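Local coordinates for protein probable WRKY transcription factor 52 (Arabidopsis thaliana, PDB 4C6S) that acts in plant immunity as a disease resistance protein and transcription factor, pairing with RPS4 to recognise bacterial effectors, this piece being its TIR domain, at residues D39-F47 / L75-E83; V93-R104 / L111-S122. All blocks are in the same frame, centred on the assembly; numbering follows the deposited sequence.

Interaction 1 of 2, residues D39-F47 / L75-E83; sequences DVDIDDLLF and LDKFAKVLE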
loop_
_atom_site.group_PDB
_atom_site.type_symbol
_atom_site.label_atom_id
_atom_site.label_comp_id
_atom_site.label_asym_id
_atom_site.label_seq_id
_atom_site.Cartn_x
_atom_site.Cartn_y
_atom_site.Cartn_z
ATOM N N ASP A 39 -13.571 0.631 10.193
ATOM C CA ASP A 39 -13.484 -0.772 9.793
ATOM C C ASP A 39 -14.893 -1.347 9.894
ATOM O O ASP A 39 -15.446 -1.419 10.985
ATOM C CB ASP A 39 -12.517 -1.487 10.762
ATOM C CG ASP A 39 -12.372 -2.986 10.499
ATOM O OD1 ASP A 39 -13.171 -3.567 9.736
ATOM O OD2 ASP A 39 -11.456 -3.595 11.097
ATOM N N VAL A 40 -15.477 -1.772 8.770
ATOM C CA VAL A 40 -16.872 -2.217 8.772
ATOM C C VAL A 40 -17.029 -3.612 9.376
ATOM O O VAL A 40 -18.149 -4.094 9.541
ATOM C CB VAL A 40 -17.509 -2.205 7.349
ATOM C CG1 VAL A 40 -17.483 -0.802 6.758
ATOM C CG2 VAL A 40 -16.782 -3.180 6.430
ATOM N N ASP A 41 -15.910 -4.255 9.700
ATOM C CA ASP A 41 -15.938 -5.616 10.233
ATOM C C ASP A 41 -16.070 -5.653 11.752
ATOM O O ASP A 41 -16.091 -6.727 12.351
ATOM C CB ASP A 41 -14.684 -6.388 9.817
ATOM C CG ASP A 41 -14.710 -6.800 8.364
ATOM O OD1 ASP A 41 -15.811 -7.083 7.853
ATOM O OD2 ASP A 41 -13.632 -6.849 7.742
ATOM N N ILE A 42 -16.145 -4.488 12.384
ATOM C CA ILE A 42 -16.260 -4.457 13.839
ATOM C C ILE A 42 -17.680 -4.804 14.296
ATOM O O ILE A 42 -18.616 -4.786 13.495
ATOM C CB ILE A 42 -15.734 -3.128 14.456
ATOM C CG1 ILE A 42 -16.280 -1.901 13.734
ATOM C CG2 ILE A 42 -14.224 -3.056 14.337
ATOM C CD1 ILE A 42 -17.728 -1.652 13.899
ATOM N N ASP A 43 -17.827 -5.134 15.575
ATOM C CA ASP A 43 -19.134 -5.428 16.153
ATOM C C ASP A 43 -20.065 -4.229 16.001
ATOM O O ASP A 43 -19.615 -3.084 16.037
ATOM C CB ASP A 43 -18.975 -5.785 17.631
ATOM C CG ASP A 43 -18.013 -4.858 18.347
ATOM O OD1 ASP A 43 -16.797 -5.145 18.352
ATOM O OD2 ASP A 43 -18.470 -3.837 18.895
ATOM N N ASP A 44 -21.361 -4.486 15.832
ATOM C CA ASP A 44 -22.331 -3.403 15.664
ATOM C C ASP A 44 -22.445 -2.528 16.914
ATOM O O ASP A 44 -23.006 -1.430 16.871
ATOM C CB ASP A 44 -23.695 -3.950 15.232
ATOM C CG ASP A 44 -23.771 -4.205 13.737
ATOM O OD1 ASP A 44 -23.298 -5.271 13.290
ATOM O OD2 ASP A 44 -24.294 -3.334 13.009
ATOM N N LEU A 45 -21.896 -3.026 18.018
ATOM C CA LEU A 45 -21.726 -2.246 19.236
ATOM C C LEU A 45 -20.806 -1.053 18.951
ATOM O O LEU A 45 -21.223 0.105 19.046
ATOM C CB LEU A 45 -21.121 -3.129 20.333
ATOM C CG LEU A 45 -21.632 -4.574 20.377
ATOM C CD1 LEU A 45 -20.624 -5.507 21.033
ATOM C CD2 LEU A 45 -22.970 -4.650 21.094
ATOM N N LEU A 46 -19.557 -1.347 18.593
ATOM C CA LEU A 46 -18.576 -0.315 18.264
ATOM C C LEU A 46 -18.978 0.480 17.030
ATOM O O LEU A 46 -18.551 1.623 16.863
ATOM C CB LEU A 46 -17.183 -0.914 18.035
ATOM C CG LEU A 46 -16.413 -1.503 19.218
ATOM C CD1 LEU A 46 -15.090 -2.105 18.751
ATOM C CD2 LEU A 46 -16.191 -0.464 20.321
ATOM N N PHE A 47 -19.776 -0.122 16.152
ATOM C CA PHE A 47 -20.174 0.591 14.947
ATOM C C PHE A 47 -21.115 1.717 15.286
ATOM O O PHE A 47 -21.031 2.803 14.711
ATOM C CB PHE A 47 -20.850 -0.307 13.916
ATOM C CG PHE A 47 -20.997 0.363 12.588
ATOM C CD1 PHE A 47 -19.906 0.462 11.736
ATOM C CD2 PHE A 47 -22.197 0.957 12.218
ATOM C CE1 PHE A 47 -20.010 1.110 10.516
ATOM C CE2 PHE A 47 -22.316 1.608 10.999
ATOM C CZ PHE A 47 -21.221 1.685 10.148
ATOM N N LEU A 75 -25.177 -5.641 1.611
ATOM C CA LEU A 75 -26.193 -5.548 2.662
ATOM C C LEU A 75 -25.594 -5.876 4.023
ATOM O O LEU A 75 -25.957 -5.283 5.047
ATOM C CB LEU A 75 -27.354 -6.500 2.370
ATOM C CG LEU A 75 -28.273 -6.153 1.196
ATOM C CD1 LEU A 75 -29.293 -7.256 0.981
ATOM C CD2 LEU A 75 -28.971 -4.841 1.449
ATOM N N ASP A 76 -24.661 -6.822 4.023
ATOM C CA ASP A 76 -24.070 -7.317 5.255
ATOM C C ASP A 76 -23.162 -6.286 5.930
ATOM O O ASP A 76 -23.152 -6.174 7.158
ATOM C CB ASP A 76 -23.283 -8.594 4.970
ATOM C CG ASP A 76 -22.734 -9.228 6.225
ATOM O OD1 ASP A 76 -23.433 -9.205 7.263
ATOM O OD2 ASP A 76 -21.599 -9.747 6.174
ATOM N N LYS A 77 -22.410 -5.531 5.131
ATOM C CA LYS A 77 -21.329 -4.712 5.677
ATOM C C LYS A 77 -21.363 -3.240 5.296
ATOM O O LYS A 77 -20.914 -2.399 6.068
ATOM C CB LYS A 77 -19.971 -5.276 5.248
ATOM C CG LYS A 77 -19.595 -6.598 5.879
ATOM C CD LYS A 77 -18.171 -6.984 5.514
ATOM C CE LYS A 77 -17.835 -8.393 5.987
ATOM N NZ LYS A 77 -16.381 -8.696 5.782
ATOM N N PHE A 78 -21.840 -2.922 4.099
ATOM C CA PHE A 78 -21.704 -1.549 3.616
ATOM C C PHE A 78 -23.010 -0.753 3.538
ATOM O O PHE A 78 -22.974 0.475 3.547
ATOM C CB PHE A 78 -20.937 -1.518 2.291
ATOM C CG PHE A 78 -19.445 -1.722 2.457
ATOM C CD1 PHE A 78 -18.606 -0.643 2.714
ATOM C CD2 PHE A 78 -18.891 -2.992 2.395
ATOM C CE1 PHE A 78 -17.222 -0.806 2.867
ATOM C CE2 PHE A 78 -17.511 -3.178 2.567
ATOM C CZ PHE A 78 -16.675 -2.080 2.804
ATOM N N ALA A 79 -24.154 -1.434 3.480
ATOM C CA ALA A 79 -25.435 -0.727 3.519
ATOM C C ALA A 79 -25.503 0.212 4.725
ATOM O O ALA A 79 -26.024 1.319 4.627
ATOM C CB ALA A 79 -26.611 -1.701 3.544
ATOM N N LYS A 80 -24.970 -0.234 5.860
ATOM C CA LYS A 80 -25.008 0.571 7.075
ATOM C C LYS A 80 -24.124 1.815 6.964
ATOM O O LYS A 80 -24.332 2.784 7.697
ATOM C CB LYS A 80 -24.612 -0.264 8.295
ATOM C CG LYS A 80 -23.161 -0.732 8.282
ATOM C CD LYS A 80 -22.896 -1.703 9.427
ATOM C CE LYS A 80 -21.404 -1.870 9.673
ATOM N NZ LYS A 80 -20.855 -3.155 9.177
ATOM N N VAL A 81 -23.151 1.793 6.051
ATOM C CA VAL A 81 -22.323 2.969 5.822
ATOM C C VAL A 81 -23.063 3.999 4.970
ATOM O O VAL A 81 -23.094 5.189 5.300
ATOM C CB VAL A 81 -20.977 2.615 5.148
ATOM C CG1 VAL A 81 -20.200 3.880 4.852
ATOM C CG2 VAL A 81 -20.165 1.717 6.057
ATOM N N LEU A 82 -23.665 3.539 3.879
ATOM C CA LEU A 82 -24.347 4.438 2.954
ATOM C C LEU A 82 -25.577 5.080 3.594
ATOM O O LEU A 82 -25.931 6.218 3.272
ATOM C CB LEU A 82 -24.747 3.703 1.671
ATOM C CG LEU A 82 -25.388 4.589 0.600
ATOM C CD1 LEU A 82 -24.410 5.665 0.167
ATOM C CD2 LEU A 82 -25.873 3.782 -0.591
ATOM N N GLU A 83 -26.222 4.360 4.510
ATOM C CA GLU A 83 -27.421 4.877 5.146
ATOM C C GLU A 83 -27.083 6.090 5.991
ATOM O O GLU A 83 -27.941 6.932 6.245
ATOM C CB GLU A 83 -28.129 3.789 5.953
ATOM C CG GLU A 83 -28.861 2.788 5.061
ATOM C CD GLU A 83 -29.605 1.720 5.837
ATOM O OE1 GLU A 83 -29.378 1.605 7.062
ATOM O OE2 GLU A 83 -30.417 0.996 5.217
#

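Interaction 2 of 2, residues V93-R104 / L111-S122; sequences VVSVLYGDSLLR and LDFRGLSRIHQS. With NA (sodium ion), chain G; SO4 (sulfate ion), chain F.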
loop_
_atom_site.group_PDB
_atom_site.type_symbol
_atom_site.label_atom_id
_atom_site.label_comp_id
_atom_site.label_asym_id
_atom_site.label_seq_id
_atom_site.Cartn_x
_atom_site.Cartn_y
_atom_site.Cartn_z
ATOM N N VAL A 93 -20.440 10.680 -1.770
ATOM C CA VAL A 93 -19.974 9.316 -1.612
ATOM C C VAL A 93 -19.059 8.926 -2.778
ATOM O O VAL A 93 -19.420 9.064 -3.948
ATOM C CB VAL A 93 -21.147 8.321 -1.493
ATOM C CG1 VAL A 93 -20.614 6.903 -1.340
ATOM C CG2 VAL A 93 -22.040 8.697 -0.312
ATOM N N VAL A 94 -17.856 8.472 -2.458
ATOM C CA VAL A 94 -16.933 8.014 -3.490
ATOM C C VAL A 94 -16.661 6.539 -3.231
ATOM O O VAL A 94 -16.431 6.147 -2.084
ATOM C CB VAL A 94 -15.618 8.810 -3.444
ATOM C CG1 VAL A 94 -14.635 8.285 -4.491
ATOM C CG2 VAL A 94 -15.904 10.293 -3.669
ATOM N N SER A 95 -16.708 5.714 -4.280
ATOM C CA SER A 95 -16.567 4.270 -4.098
ATOM C C SER A 95 -15.280 3.797 -4.748
ATOM O O SER A 95 -14.908 4.271 -5.814
ATOM C CB SER A 95 -17.749 3.524 -4.724
ATOM O OG SER A 95 -18.947 3.815 -4.022
ATOM N N VAL A 96 -14.605 2.856 -4.098
ATOM C CA VAL A 96 -13.348 2.345 -4.636
ATOM C C VAL A 96 -13.440 0.835 -4.706
ATOM O O VAL A 96 -13.610 0.167 -3.671
ATOM C CB VAL A 96 -12.158 2.732 -3.732
ATOM C CG1 VAL A 96 -10.846 2.213 -4.317
ATOM C CG2 VAL A 96 -12.080 4.265 -3.549
ATOM N N LEU A 97 -13.349 0.291 -5.924
ATOM C CA LEU A 97 -13.385 -1.158 -6.103
ATOM C C LEU A 97 -11.947 -1.631 -6.034
ATOM O O LEU A 97 -11.204 -1.514 -7.013
ATOM C CB LEU A 97 -14.006 -1.545 -7.447
ATOM C CG LEU A 97 -15.440 -1.087 -7.642
ATOM C CD1 LEU A 97 -15.978 -1.530 -9.010
ATOM C CD2 LEU A 97 -16.311 -1.685 -6.544
ATOM N N TYR A 98 -11.549 -2.138 -4.870
ATOM C CA TYR A 98 -10.146 -2.468 -4.644
ATOM C C TYR A 98 -9.919 -3.975 -4.628
ATOM O O TYR A 98 -10.616 -4.712 -3.920
ATOM C CB TYR A 98 -9.637 -1.850 -3.330
ATOM C CG TYR A 98 -8.181 -2.182 -3.118
ATOM C CD1 TYR A 98 -7.195 -1.536 -3.858
ATOM C CD2 TYR A 98 -7.791 -3.176 -2.236
ATOM C CE1 TYR A 98 -5.852 -1.872 -3.713
ATOM C CE2 TYR A 98 -6.457 -3.508 -2.079
ATOM C CZ TYR A 98 -5.494 -2.843 -2.814
ATOM O OH TYR A 98 -4.179 -3.178 -2.667
ATOM N N GLY A 99 -8.940 -4.450 -5.396
ATOM C CA GLY A 99 -8.588 -5.856 -5.346
ATOM C C GLY A 99 -7.834 -6.274 -6.590
ATOM O O GLY A 99 -7.956 -5.617 -7.627
ATOM N N ASP A 100 -7.078 -7.363 -6.493
ATOM C CA ASP A 100 -6.247 -7.833 -7.608
ATOM C C ASP A 100 -6.964 -8.805 -8.536
ATOM O O ASP A 100 -6.356 -9.358 -9.452
ATOM C CB ASP A 100 -4.949 -8.483 -7.100
ATOM C CG ASP A 100 -5.192 -9.720 -6.246
ATOM O OD1 ASP A 100 -6.347 -10.172 -6.118
ATOM O OD2 ASP A 100 -4.203 -10.263 -5.707
ATOM N N SER A 101 -8.244 -9.027 -8.278
ATOM C CA SER A 101 -9.029 -9.983 -9.048
ATOM C C SER A 101 -10.489 -9.572 -8.962
ATOM O O SER A 101 -11.334 -10.319 -8.454
ATOM C CB SER A 101 -8.817 -11.388 -8.496
ATOM O OG SER A 101 -9.211 -12.370 -9.436
ATOM N N LEU A 102 -10.779 -8.374 -9.466
ATOM C CA LEU A 102 -12.093 -7.747 -9.295
ATOM C C LEU A 102 -13.199 -8.513 -9.985
ATOM O O LEU A 102 -13.044 -8.978 -11.124
ATOM C CB LEU A 102 -12.107 -6.332 -9.869
ATOM C CG LEU A 102 -11.302 -5.203 -9.254
ATOM C CD1 LEU A 102 -11.661 -3.894 -9.941
ATOM C CD2 LEU A 102 -11.563 -5.124 -7.755
ATOM N N LEU A 103 -14.320 -8.645 -9.285
ATOM C CA LEU A 103 -15.558 -9.076 -9.916
ATOM C C LEU A 103 -16.167 -7.769 -10.412
ATOM O O LEU A 103 -17.117 -7.245 -9.833
ATOM C CB LEU A 103 -16.472 -9.749 -8.892
ATOM C CG LEU A 103 -15.897 -11.042 -8.322
ATOM C CD1 LEU A 103 -16.869 -11.712 -7.344
ATOM C CD2 LEU A 103 -15.529 -11.992 -9.444
ATOM N N ARG A 104 -15.581 -7.228 -11.478
ATOM C CA ARG A 104 -15.832 -5.842 -11.856
ATOM C C ARG A 104 -17.269 -5.613 -12.312
ATOM O O ARG A 104 -17.931 -4.695 -11.830
ATOM C CB ARG A 104 -14.853 -5.411 -12.953
ATOM C CG ARG A 104 -14.885 -3.930 -13.260
ATOM C CD ARG A 104 -13.924 -3.597 -14.394
ATOM N NE ARG A 104 -12.693 -4.387 -14.307
ATOM C CZ ARG A 104 -11.566 -3.991 -13.715
ATOM N NH1 ARG A 104 -11.479 -2.796 -13.139
ATOM N NH2 ARG A 104 -10.512 -4.802 -13.703
ATOM N N LEU A 111 -23.175 -1.180 -7.622
ATOM C CA LEU A 111 -23.090 0.247 -7.303
ATOM C C LEU A 111 -24.169 1.064 -8.020
ATOM O O LEU A 111 -24.760 1.966 -7.429
ATOM C CB LEU A 111 -21.694 0.801 -7.588
ATOM C CG LEU A 111 -20.600 0.187 -6.720
ATOM C CD1 LEU A 111 -19.240 0.748 -7.118
ATOM C CD2 LEU A 111 -20.861 0.417 -5.235
ATOM N N ASP A 112 -24.426 0.735 -9.286
ATOM C CA ASP A 112 -25.499 1.389 -10.032
ATOM C C ASP A 112 -26.847 1.207 -9.337
ATOM O O ASP A 112 -27.642 2.151 -9.240
ATOM C CB ASP A 112 -25.572 0.851 -11.460
ATOM C CG ASP A 112 -26.778 1.373 -12.211
ATOM O OD1 ASP A 112 -26.710 2.499 -12.740
ATOM O OD2 ASP A 112 -27.798 0.659 -12.259
ATOM N N PHE A 113 -27.099 -0.002 -8.843
ATOM C CA PHE A 113 -28.345 -0.299 -8.129
ATOM C C PHE A 113 -28.458 0.534 -6.850
ATOM O O PHE A 113 -29.564 0.910 -6.444
ATOM C CB PHE A 113 -28.408 -1.800 -7.810
ATOM C CG PHE A 113 -29.677 -2.240 -7.117
ATOM C CD1 PHE A 113 -30.878 -2.303 -7.808
ATOM C CD2 PHE A 113 -29.646 -2.640 -5.789
ATOM C CE1 PHE A 113 -32.051 -2.736 -7.178
ATOM C CE2 PHE A 113 -30.811 -3.071 -5.146
ATOM C CZ PHE A 113 -32.008 -3.118 -5.844
ATOM N N ARG A 114 -27.316 0.834 -6.231
ATOM C CA ARG A 114 -27.285 1.651 -5.015
ATOM C C ARG A 114 -27.285 3.151 -5.328
ATOM O O ARG A 114 -27.236 3.988 -4.417
ATOM C CB ARG A 114 -26.064 1.299 -4.150
ATOM C CG ARG A 114 -25.954 -0.170 -3.766
ATOM C CD ARG A 114 -27.186 -0.688 -3.035
ATOM N NE ARG A 114 -27.145 -2.143 -2.958
ATOM C CZ ARG A 114 -28.119 -2.909 -2.482
ATOM N NH1 ARG A 114 -29.234 -2.368 -2.021
ATOM N NH2 ARG A 114 -27.981 -4.231 -2.478
ATOM N N GLY A 115 -27.341 3.493 -6.614
ATOM C CA GLY A 115 -27.348 4.888 -7.030
ATOM C C GLY A 115 -25.995 5.572 -6.908
ATOM O O GLY A 115 -25.928 6.791 -6.739
ATOM N N LEU A 116 -24.916 4.799 -6.994
ATOM C CA LEU A 116 -23.572 5.361 -6.836
ATOM C C LEU A 116 -22.830 5.367 -8.174
ATOM O O LEU A 116 -22.766 4.344 -8.855
ATOM C CB LEU A 116 -22.784 4.580 -5.777
ATOM C CG LEU A 116 -23.437 4.549 -4.389
ATOM C CD1 LEU A 116 -22.726 3.566 -3.485
ATOM C CD2 LEU A 116 -23.419 5.924 -3.770
ATOM N N SER A 117 -22.268 6.514 -8.545
ATOM C CA SER A 117 -21.677 6.664 -9.871
ATOM C C SER A 117 -20.238 7.152 -9.832
ATOM O O SER A 117 -19.551 7.158 -10.860
ATOM C CB SER A 117 -22.517 7.627 -10.705
ATOM O OG SER A 117 -22.662 8.859 -10.018
ATOM N N ARG A 118 -19.779 7.580 -8.658
ATOM C CA ARG A 118 -18.395 8.034 -8.513
ATOM C C ARG A 118 -17.535 6.867 -8.056
ATOM O O ARG A 118 -17.573 6.470 -6.887
ATOM C CB ARG A 118 -18.304 9.199 -7.531
ATOM C CG ARG A 118 -19.089 10.410 -7.996
ATOM C CD ARG A 118 -18.920 11.572 -7.042
ATOM N NE ARG A 118 -17.529 11.999 -6.937
ATOM C CZ ARG A 118 -17.105 12.908 -6.068
ATOM N NH1 ARG A 118 -17.970 13.470 -5.233
ATOM N NH2 ARG A 118 -15.824 13.253 -6.028
ATOM N N ILE A 119 -16.778 6.311 -8.998
ATOM C CA ILE A 119 -16.158 5.013 -8.813
ATOM C C ILE A 119 -14.698 5.039 -9.283
ATOM O O ILE A 119 -14.391 5.497 -10.394
ATOM C CB ILE A 119 -16.944 3.930 -9.604
ATOM C CG1 ILE A 119 -18.415 3.901 -9.180
ATOM C CG2 ILE A 119 -16.308 2.558 -9.435
ATOM C CD1 ILE A 119 -19.265 2.965 -10.031
ATOM N N HIS A 120 -13.801 4.581 -8.413
ATOM C CA HIS A 120 -12.401 4.346 -8.761
ATOM C C HIS A 120 -12.186 2.839 -8.676
ATOM O O HIS A 120 -12.838 2.170 -7.875
ATOM C CB HIS A 120 -11.489 5.071 -7.764
ATOM C CG HIS A 120 -11.617 6.560 -7.820
ATOM N ND1 HIS A 120 -10.811 7.341 -8.617
ATOM C CD2 HIS A 120 -12.474 7.407 -7.200
ATOM C CE1 HIS A 120 -11.163 8.611 -8.485
ATOM N NE2 HIS A 120 -12.171 8.678 -7.635
ATOM N N GLN A 121 -11.300 2.292 -9.508
ATOM C CA GLN A 121 -11.087 0.839 -9.517
ATOM C C GLN A 121 -9.619 0.456 -9.640
ATOM O O GLN A 121 -8.852 1.103 -10.362
ATOM C CB GLN A 121 -11.805 0.185 -10.714
ATOM C CG GLN A 121 -13.195 0.679 -11.023
ATOM C CD GLN A 121 -13.644 0.225 -12.402
ATOM O OE1 GLN A 121 -13.303 -0.875 -12.847
ATOM N NE2 GLN A 121 -14.383 1.084 -13.099
ATOM N N SER A 122 -9.235 -0.624 -8.966
ATOM C CA SER A 122 -7.962 -1.281 -9.260
ATOM C C SER A 122 -7.911 -1.660 -10.738
ATOM O O SER A 122 -8.934 -2.043 -11.329
ATOM C CB SER A 122 -7.822 -2.562 -8.432
ATOM O OG SER A 122 -7.697 -2.280 -7.050
HETATM NA NA NA G . -9.095 6.237 -10.416
HETATM S S SO4 F . -10.535 4.086 -12.904
HETATM O O1 SO4 F . -10.313 4.048 -11.459
HETATM O O2 SO4 F . -10.516 5.471 -13.371
HETATM O O3 SO4 F . -11.841 3.499 -13.190
HETATM O O4 SO4 F . -9.479 3.338 -13.585
HETATM O O HOH W 1 -19.795 6.084 -5.357
HETATM O O HOH W 2 -21.432 8.280 -5.883
#

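Interaction 1 of 2, residues D39-F47 / L75-E83
The ammonium of K80 is gripped by two backbone carbonyls, one from each side of the contact. V40 O takes it at 2.9 Å, in the carbonyl plane and on a lone pair, while K77 O, one turn back in the lysine's own helix, accepts from NZ at 3.2 Å from a tilted direction. K80 gets there by starting out between its backbone N and carbonyl carbon (chi1 66°), running nearly straight, and turning at its last torsion. On the way its methylenes lie over one face of the F47 ring, with K80 CE 3.4 Å from the ring centroid, a CH-pi contact; NZ stands above the same face, 4.7 Å from the centroid, close enough for a cation-pi interaction. A lysine suits this place because its long apolar shaft can cover an aromatic ring while its charge finds carbonyl oxygens.

The second lysine, K77, runs extended to D41, and K77 NZ meets D41 OD1 on the syn side at 2.7 Å, a salt bridge. The other carboxylate oxygen, D41 OD2, accepts from the backbone of E14, so D41 is held from two directions.

Between the lysines V40 packs against helix 74-82. Its CG2 sits over the face of F78, 4.2 Å from the ring centroid, and its CG1 meets V81 CG2 at 3.7 Å; a compact branched residue can touch both neighbours at once. D39 OD1 accepts from D41 N, an Asx turn that helps set the bend after strand 35-39, and D43 caps helix 44-48 by accepting from L46 N. The arrangement joins the turn leaving an edge strand to helix 74-82 on one side of the parallel sheet, within the alpha/beta fold of a TIR domain.

Interaction 2 of 2, residues V93-R104 / L111-S122
S95 and L97 of strand 92-98 pair in parallel with strand 119-121 through short, nearly straight bonds: H120 N gives to S95 O and L97 N to H120 O, both at 2.8 Å. The face carrying S95 and L97 is packed with leucines. L97 CD2 and L111 CD1 meet tip to tip at 3.9 Å, and small S95 leaves room for L111 and L116.

Ions and charged side chains gather on the other face. V94 divides its methyls between two polar neighbours, CG2 lying over the R118 guanidinium and CG1 at the edge of the H120 ring. D138 binds both, through a salt bridge to R118 and a hydrogen bond from H120 NE2. H120 ND1 coordinates sodium at 2.7 Å together with E134 and a sulfate. The sulfate, probably from the crystallisation liquor, also accepts from Q121 N.

A water bridges S95 OG and R118 O where the pairing starts; at the far end R104 NH1 reaches Q121 OE1 at 2.7 Å, in its guanidinium plane, and S122 O. The pair closes a beta-alpha-beta unit: strand 59-65 flanks strand 92-98, helix 104-113 covers L97 and I119, and helix 128-143 packs against V96 and H120 on the opposite face.

In the fold
Both contacts belong to one five-stranded parallel sheet with its surrounding helices, and they lie about 17 Å apart between centres. Interaction 1 joins the turn after edge strand 35-39 to helix 74-82 and relies on side chains: lysines, an aspartate and aromatic rings around a small apolar patch. Interaction 2 lies within the sheet, pairing strand 92-98 with the opposite edge strand 119-121, so backbone bonds dominate, and polar side chains such as H120 and R118 line one face, with a bound ion. Both are partly buried: four of eight touching residues in interaction 1, with D44 at its exposed rim, and five of sixteen in interaction 2. They meet where L82 packs on V93 and L116.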